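Long-range contact in esterase (uncultured bacterium FLS12, PDB 4RGY), which hydrolyses esters as a low-temperature-active alkaline esterase, with an alpha/beta-hydrolase fold: residues E141-L153 with Y249-P262. Residues are numbered along the deposited sequence; the frame is centred on the assembly and turned at random.
Sequences ERFAAAASLSGAL and YWDAQIQRVLAWLP
Leu149, at the C-terminal end of strand 145-149, sits over the N-terminal turns of helix 247-260 and gives up more surface to this contact than any other residue. Its CB lies 3.8 Å from Trp250 CD1; with CG anti to the carbonyl carbon (chi1 -63°), the branch leans to the helix, where CD2 meets Gln253 CB at 3.8 Å and CD1 faces Val257 CG2. One residue on, Ser150 OG takes the indole N-H of Trp250, NE1 to OG 2.8 Å, nearly straight at 162° and close to the ring plane. Ser150 CB also meets the indole at its edge, in plane, while Tyr249 CE2 comes within 3.3 Å of Ser150 OG. Replacing Trp250 with a phenylalanine would probably leave Ser150 OG without this donor and open a gap beside Ser150 CB.

Toward the N-terminal end of the strand the side chains shrink to alanines. Ala147 CB packs on Val257 CG1, and Ala145 CB touches both Trp260 CH2 and Pro262 CD, 3.6 Å from the latter. Trp260, its CG anti to the backbone N, reaches both methyls obliquely with its six-membered ring and continues to Lys207, with which it makes a cation-pi contact.

The two axes run nearly antiparallel at 162°, 9.9 Å apart, as the C-terminal helix of an alpha/beta-hydrolase covers one face of the central sheet. At the C-terminal end of the strand the contact borders the probable catalytic centre: Ser150 touches Asp216 and His245, and Trp250 meets the His245 ring edge-to-face; Asp216, His245 and Ser126 fit a Ser-His-Asp triad. The chemistry is thus apolar along most of the strand, with one directed bond at the end nearest that site, which probably holds the Ser150 oxygen in place and limits the indole's rotation.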
loop_
_atom_site.group_PDB
_atom_site.type_symbol
_atom_site.label_atom_id
_atom_site.label_comp_id
_atom_site.label_asym_id
_atom_site.label_seq_id
_atom_site.Cartn_x
_atom_site.Cartn_y
_atom_site.Cartn_z
ATOM N N GLU A 141 -20.406 -26.740 -8.069
ATOM C CA GLU A 141 -19.358 -27.729 -7.855
ATOM C C GLU A 141 -18.069 -27.112 -7.297
ATOM O O GLU A 141 -17.168 -27.840 -6.875
ATOM C CB GLU A 141 -19.066 -28.499 -9.150
ATOM C CG GLU A 141 -18.243 -27.740 -10.198
ATOM C CD GLU A 141 -19.047 -26.727 -11.019
ATOM O OE1 GLU A 141 -20.293 -26.684 -10.892
ATOM O OE2 GLU A 141 -18.425 -25.981 -11.815
ATOM N N ARG A 142 -17.983 -25.780 -7.292
ATOM C CA ARG A 142 -16.773 -25.081 -6.825
ATOM C C ARG A 142 -16.902 -24.399 -5.459
ATOM O O ARG A 142 -15.893 -24.019 -4.856
ATOM C CB ARG A 142 -16.343 -24.030 -7.847
ATOM C CG ARG A 142 -16.059 -24.584 -9.222
ATOM C CD ARG A 142 -15.597 -23.474 -10.157
ATOM N NE ARG A 142 -15.445 -23.959 -11.522
ATOM C CZ ARG A 142 -15.301 -23.172 -12.584
ATOM N NH1 ARG A 142 -15.172 -23.704 -13.793
ATOM N NH2 ARG A 142 -15.296 -21.855 -12.440
ATOM N N PHE A 143 -18.128 -24.246 -4.968
ATOM C CA PHE A 143 -18.372 -23.509 -3.731
ATOM C C PHE A 143 -19.188 -24.309 -2.734
ATOM O O PHE A 143 -20.261 -24.811 -3.053
ATOM C CB PHE A 143 -19.073 -22.176 -4.019
ATOM C CG PHE A 143 -18.254 -21.246 -4.853
ATOM C CD1 PHE A 143 -17.288 -20.444 -4.255
ATOM C CD2 PHE A 143 -18.413 -21.191 -6.230
ATOM C CE1 PHE A 143 -16.502 -19.585 -5.018
ATOM C CE2 PHE A 143 -17.631 -20.337 -6.999
ATOM C CZ PHE A 143 -16.666 -19.534 -6.390
ATOM N N ALA A 144 -18.681 -24.416 -1.518
ATOM C CA ALA A 144 -19.420 -25.088 -0.457
ATOM C C ALA A 144 -20.535 -24.193 0.071
ATOM O O ALA A 144 -21.496 -24.680 0.671
ATOM C CB ALA A 144 -18.477 -25.465 0.664
ATOM N N ALA A 145 -20.395 -22.884 -0.135
ATOM C CA ALA A 145 -21.345 -21.917 0.412
ATOM C C ALA A 145 -21.246 -20.596 -0.334
ATOM O O ALA A 145 -20.158 -20.211 -0.779
ATOM C CB ALA A 145 -21.095 -21.700 1.891
ATOM N N ALA A 146 -22.384 -19.925 -0.477
ATOM C CA ALA A 146 -22.485 -18.623 -1.135
ATOM C C ALA A 146 -23.467 -17.769 -0.342
ATOM O O ALA A 146 -24.558 -18.234 0.015
ATOM C CB ALA A 146 -22.947 -18.773 -2.589
ATOM N N ALA A 147 -23.099 -16.520 -0.073
ATOM C CA ALA A 147 -23.886 -15.648 0.792
ATOM C C ALA A 147 -24.058 -14.265 0.195
ATOM O O ALA A 147 -23.081 -13.652 -0.281
ATOM C CB ALA A 147 -23.223 -15.532 2.154
ATOM N N SER A 148 -25.293 -13.769 0.217
ATOM C CA SER A 148 -25.589 -12.419 -0.240
ATOM C C SER A 148 -26.045 -11.514 0.894
ATOM O O SER A 148 -26.957 -11.861 1.653
ATOM C CB SER A 148 -26.662 -12.453 -1.326
ATOM O OG SER A 148 -27.142 -11.146 -1.625
ATOM N N LEU A 149 -25.409 -10.347 1.005
ATOM C CA LEU A 149 -25.776 -9.347 2.007
ATOM C C LEU A 149 -26.336 -8.126 1.297
ATOM O O LEU A 149 -25.625 -7.487 0.517
ATOM C CB LEU A 149 -24.565 -8.948 2.859
ATOM C CG LEU A 149 -23.909 -10.035 3.713
ATOM C CD1 LEU A 149 -22.963 -10.886 2.868
ATOM C CD2 LEU A 149 -23.138 -9.411 4.868
ATOM N N SER A 150 -27.614 -7.829 1.531
ATOM C CA SER A 150 -28.272 -6.693 0.887
ATOM C C SER A 150 -28.018 -6.704 -0.613
ATOM O O SER A 150 -27.591 -5.697 -1.198
ATOM C CB SER A 150 -27.771 -5.385 1.500
ATOM O OG SER A 150 -27.829 -5.450 2.914
ATOM N N GLY A 151 -28.293 -7.845 -1.235
ATOM C CA GLY A 151 -27.898 -8.057 -2.615
ATOM C C GLY A 151 -28.801 -7.395 -3.636
ATOM O O GLY A 151 -30.002 -7.213 -3.404
ATOM N N ALA A 152 -28.212 -7.015 -4.766
ATOM C CA ALA A 152 -28.979 -6.549 -5.919
ATOM C C ALA A 152 -29.402 -7.790 -6.702
ATOM O O ALA A 152 -28.826 -8.129 -7.735
ATOM C CB ALA A 152 -28.124 -5.621 -6.783
ATOM N N LEU A 153 -30.395 -8.492 -6.172
ATOM C CA LEU A 153 -30.673 -9.853 -6.626
ATOM C C LEU A 153 -31.611 -9.966 -7.825
ATOM O O LEU A 153 -31.789 -11.060 -8.355
ATOM C CB LEU A 153 -31.176 -10.722 -5.472
ATOM C CG LEU A 153 -30.223 -10.799 -4.275
ATOM C CD1 LEU A 153 -30.669 -11.841 -3.253
ATOM C CD2 LEU A 153 -28.808 -11.083 -4.756
ATOM N N TYR A 249 -24.344 -2.136 8.998
ATOM C CA TYR A 249 -25.135 -3.353 8.858
ATOM C C TYR A 249 -24.277 -4.530 8.363
ATOM O O TYR A 249 -24.359 -5.625 8.906
ATOM C CB TYR A 249 -26.340 -3.085 7.942
ATOM C CG TYR A 249 -27.181 -4.298 7.640
ATOM C CD1 TYR A 249 -28.092 -4.790 8.573
ATOM C CD2 TYR A 249 -27.066 -4.954 6.420
ATOM C CE1 TYR A 249 -28.861 -5.908 8.291
ATOM C CE2 TYR A 249 -27.828 -6.071 6.133
ATOM C CZ TYR A 249 -28.717 -6.537 7.079
ATOM O OH TYR A 249 -29.464 -7.648 6.803
ATOM N N TRP A 250 -23.429 -4.308 7.362
ATOM C CA TRP A 250 -22.608 -5.407 6.839
ATOM C C TRP A 250 -21.526 -5.861 7.816
ATOM O O TRP A 250 -21.181 -7.041 7.854
ATOM C CB TRP A 250 -22.012 -5.040 5.477
ATOM C CG TRP A 250 -23.128 -4.759 4.518
ATOM C CD1 TRP A 250 -24.274 -5.480 4.377
ATOM C CD2 TRP A 250 -23.252 -3.630 3.643
ATOM N NE1 TRP A 250 -25.089 -4.895 3.442
ATOM C CE2 TRP A 250 -24.485 -3.757 2.971
ATOM C CE3 TRP A 250 -22.428 -2.538 3.343
ATOM C CZ2 TRP A 250 -24.923 -2.826 2.036
ATOM C CZ3 TRP A 250 -22.865 -1.613 2.418
ATOM C CH2 TRP A 250 -24.104 -1.762 1.767
ATOM N N ASP A 251 -21.005 -4.931 8.614
ATOM C CA ASP A 251 -20.033 -5.269 9.643
ATOM C C ASP A 251 -20.661 -6.230 10.651
ATOM O O ASP A 251 -20.015 -7.180 11.094
ATOM C CB ASP A 251 -19.545 -3.998 10.350
ATOM C CG ASP A 251 -18.475 -4.278 11.399
ATOM O OD1 ASP A 251 -17.356 -4.680 11.030
ATOM O OD2 ASP A 251 -18.746 -4.091 12.599
ATOM N N ALA A 252 -21.917 -5.987 11.012
ATOM C CA ALA A 252 -22.633 -6.873 11.919
ATOM C C ALA A 252 -22.967 -8.193 11.230
ATOM O O ALA A 252 -22.727 -9.273 11.769
ATOM C CB ALA A 252 -23.908 -6.201 12.417
ATOM N N GLN A 253 -23.528 -8.106 10.031
ATOM C CA GLN A 253 -24.002 -9.302 9.349
ATOM C C GLN A 253 -22.892 -10.245 8.895
ATOM O O GLN A 253 -23.094 -11.463 8.860
ATOM C CB GLN A 253 -24.888 -8.930 8.163
ATOM C CG GLN A 253 -26.210 -8.319 8.572
ATOM C CD GLN A 253 -26.988 -9.230 9.484
ATOM O OE1 GLN A 253 -27.212 -8.911 10.649
ATOM N NE2 GLN A 253 -27.399 -10.384 8.964
ATOM N N ILE A 254 -21.722 -9.713 8.544
ATOM C CA ILE A 254 -20.654 -10.594 8.070
ATOM C C ILE A 254 -20.186 -11.551 9.175
ATOM O O ILE A 254 -19.760 -12.674 8.895
ATOM C CB ILE A 254 -19.472 -9.818 7.430
ATOM C CG1 ILE A 254 -18.623 -10.744 6.551
ATOM C CG2 ILE A 254 -18.605 -9.150 8.489
ATOM C CD1 ILE A 254 -19.379 -11.357 5.374
ATOM N N GLN A 255 -20.312 -11.124 10.432
ATOM C CA GLN A 255 -20.010 -12.007 11.565
ATOM C C GLN A 255 -20.959 -13.209 11.609
ATOM O O GLN A 255 -20.538 -14.330 11.899
ATOM C CB GLN A 255 -20.071 -11.231 12.879
ATOM C CG GLN A 255 -18.997 -10.155 12.980
ATOM C CD GLN A 255 -19.213 -9.268 14.174
ATOM O OE1 GLN A 255 -19.006 -9.691 15.315
ATOM N NE2 GLN A 255 -19.645 -8.037 13.931
ATOM N N ARG A 256 -22.230 -12.977 11.288
ATOM C CA ARG A 256 -23.211 -14.057 11.256
ATOM C C ARG A 256 -22.931 -14.982 10.080
ATOM O O ARG A 256 -23.012 -16.202 10.204
ATOM C CB ARG A 256 -24.623 -13.487 11.184
ATOM C CG ARG A 256 -24.956 -12.567 12.357
ATOM C CD ARG A 256 -26.409 -12.125 12.316
ATOM N NE ARG A 256 -27.315 -13.267 12.369
ATOM C CZ ARG A 256 -27.719 -13.858 13.490
ATOM N NH1 ARG A 256 -27.287 -13.421 14.672
ATOM N NH2 ARG A 256 -28.545 -14.893 13.437
ATOM N N VAL A 257 -22.568 -14.410 8.939
ATOM C CA VAL A 257 -22.209 -15.228 7.791
ATOM C C VAL A 257 -20.999 -16.108 8.107
ATOM O O VAL A 257 -20.984 -17.291 7.768
ATOM C CB VAL A 257 -21.933 -14.369 6.548
ATOM C CG1 VAL A 257 -21.278 -15.202 5.449
ATOM C CG2 VAL A 257 -23.236 -13.743 6.046
ATOM N N LEU A 258 -19.987 -15.534 8.759
ATOM C CA LEU A 258 -18.798 -16.300 9.117
ATOM C C LEU A 258 -19.134 -17.497 10.017
ATOM O O LEU A 258 -18.613 -18.587 9.813
ATOM C CB LEU A 258 -17.746 -15.400 9.772
ATOM C CG LEU A 258 -17.049 -14.396 8.843
ATOM C CD1 LEU A 258 -16.227 -13.429 9.667
ATOM C CD2 LEU A 258 -16.174 -15.094 7.811
ATOM N N ALA A 259 -20.014 -17.294 10.992
ATOM C CA ALA A 259 -20.407 -18.373 11.901
ATOM C C ALA A 259 -21.179 -19.470 11.182
ATOM O O ALA A 259 -21.165 -20.636 11.593
ATOM C CB ALA A 259 -21.233 -17.820 13.052
ATOM N N TRP A 260 -21.854 -19.078 10.109
ATOM C CA TRP A 260 -22.714 -19.953 9.329
ATOM C C TRP A 260 -21.948 -20.794 8.307
ATOM O O TRP A 260 -22.439 -21.828 7.855
ATOM C CB TRP A 260 -23.780 -19.087 8.653
ATOM C CG TRP A 260 -24.544 -19.693 7.499
ATOM C CD1 TRP A 260 -25.735 -20.368 7.557
ATOM C CD2 TRP A 260 -24.191 -19.624 6.114
ATOM N NE1 TRP A 260 -26.133 -20.735 6.290
ATOM C CE2 TRP A 260 -25.207 -20.282 5.386
ATOM C CE3 TRP A 260 -23.120 -19.060 5.415
ATOM C CZ2 TRP A 260 -25.166 -20.410 3.999
ATOM C CZ3 TRP A 260 -23.082 -19.184 4.043
ATOM C CH2 TRP A 260 -24.099 -19.854 3.345
ATOM N N LEU A 261 -20.743 -20.360 7.938
ATOM C CA LEU A 261 -19.967 -21.086 6.935
ATOM C C LEU A 261 -19.741 -22.533 7.356
ATOM O O LEU A 261 -19.447 -22.804 8.516
ATOM C CB LEU A 261 -18.613 -20.417 6.693
ATOM C CG LEU A 261 -18.581 -19.041 6.022
ATOM C CD1 LEU A 261 -17.138 -18.562 5.899
ATOM C CD2 LEU A 261 -19.273 -19.058 4.660
ATOM N N PRO A 262 -19.885 -23.472 6.412
ATOM C CA PRO A 262 -19.608 -24.880 6.723
ATOM C C PRO A 262 -18.103 -25.150 6.686
ATOM O O PRO A 262 -17.588 -25.859 5.816
ATOM C CB PRO A 262 -20.334 -25.624 5.606
ATOM C CG PRO A 262 -20.283 -24.678 4.439
ATOM C CD PRO A 262 -20.404 -23.295 5.043
#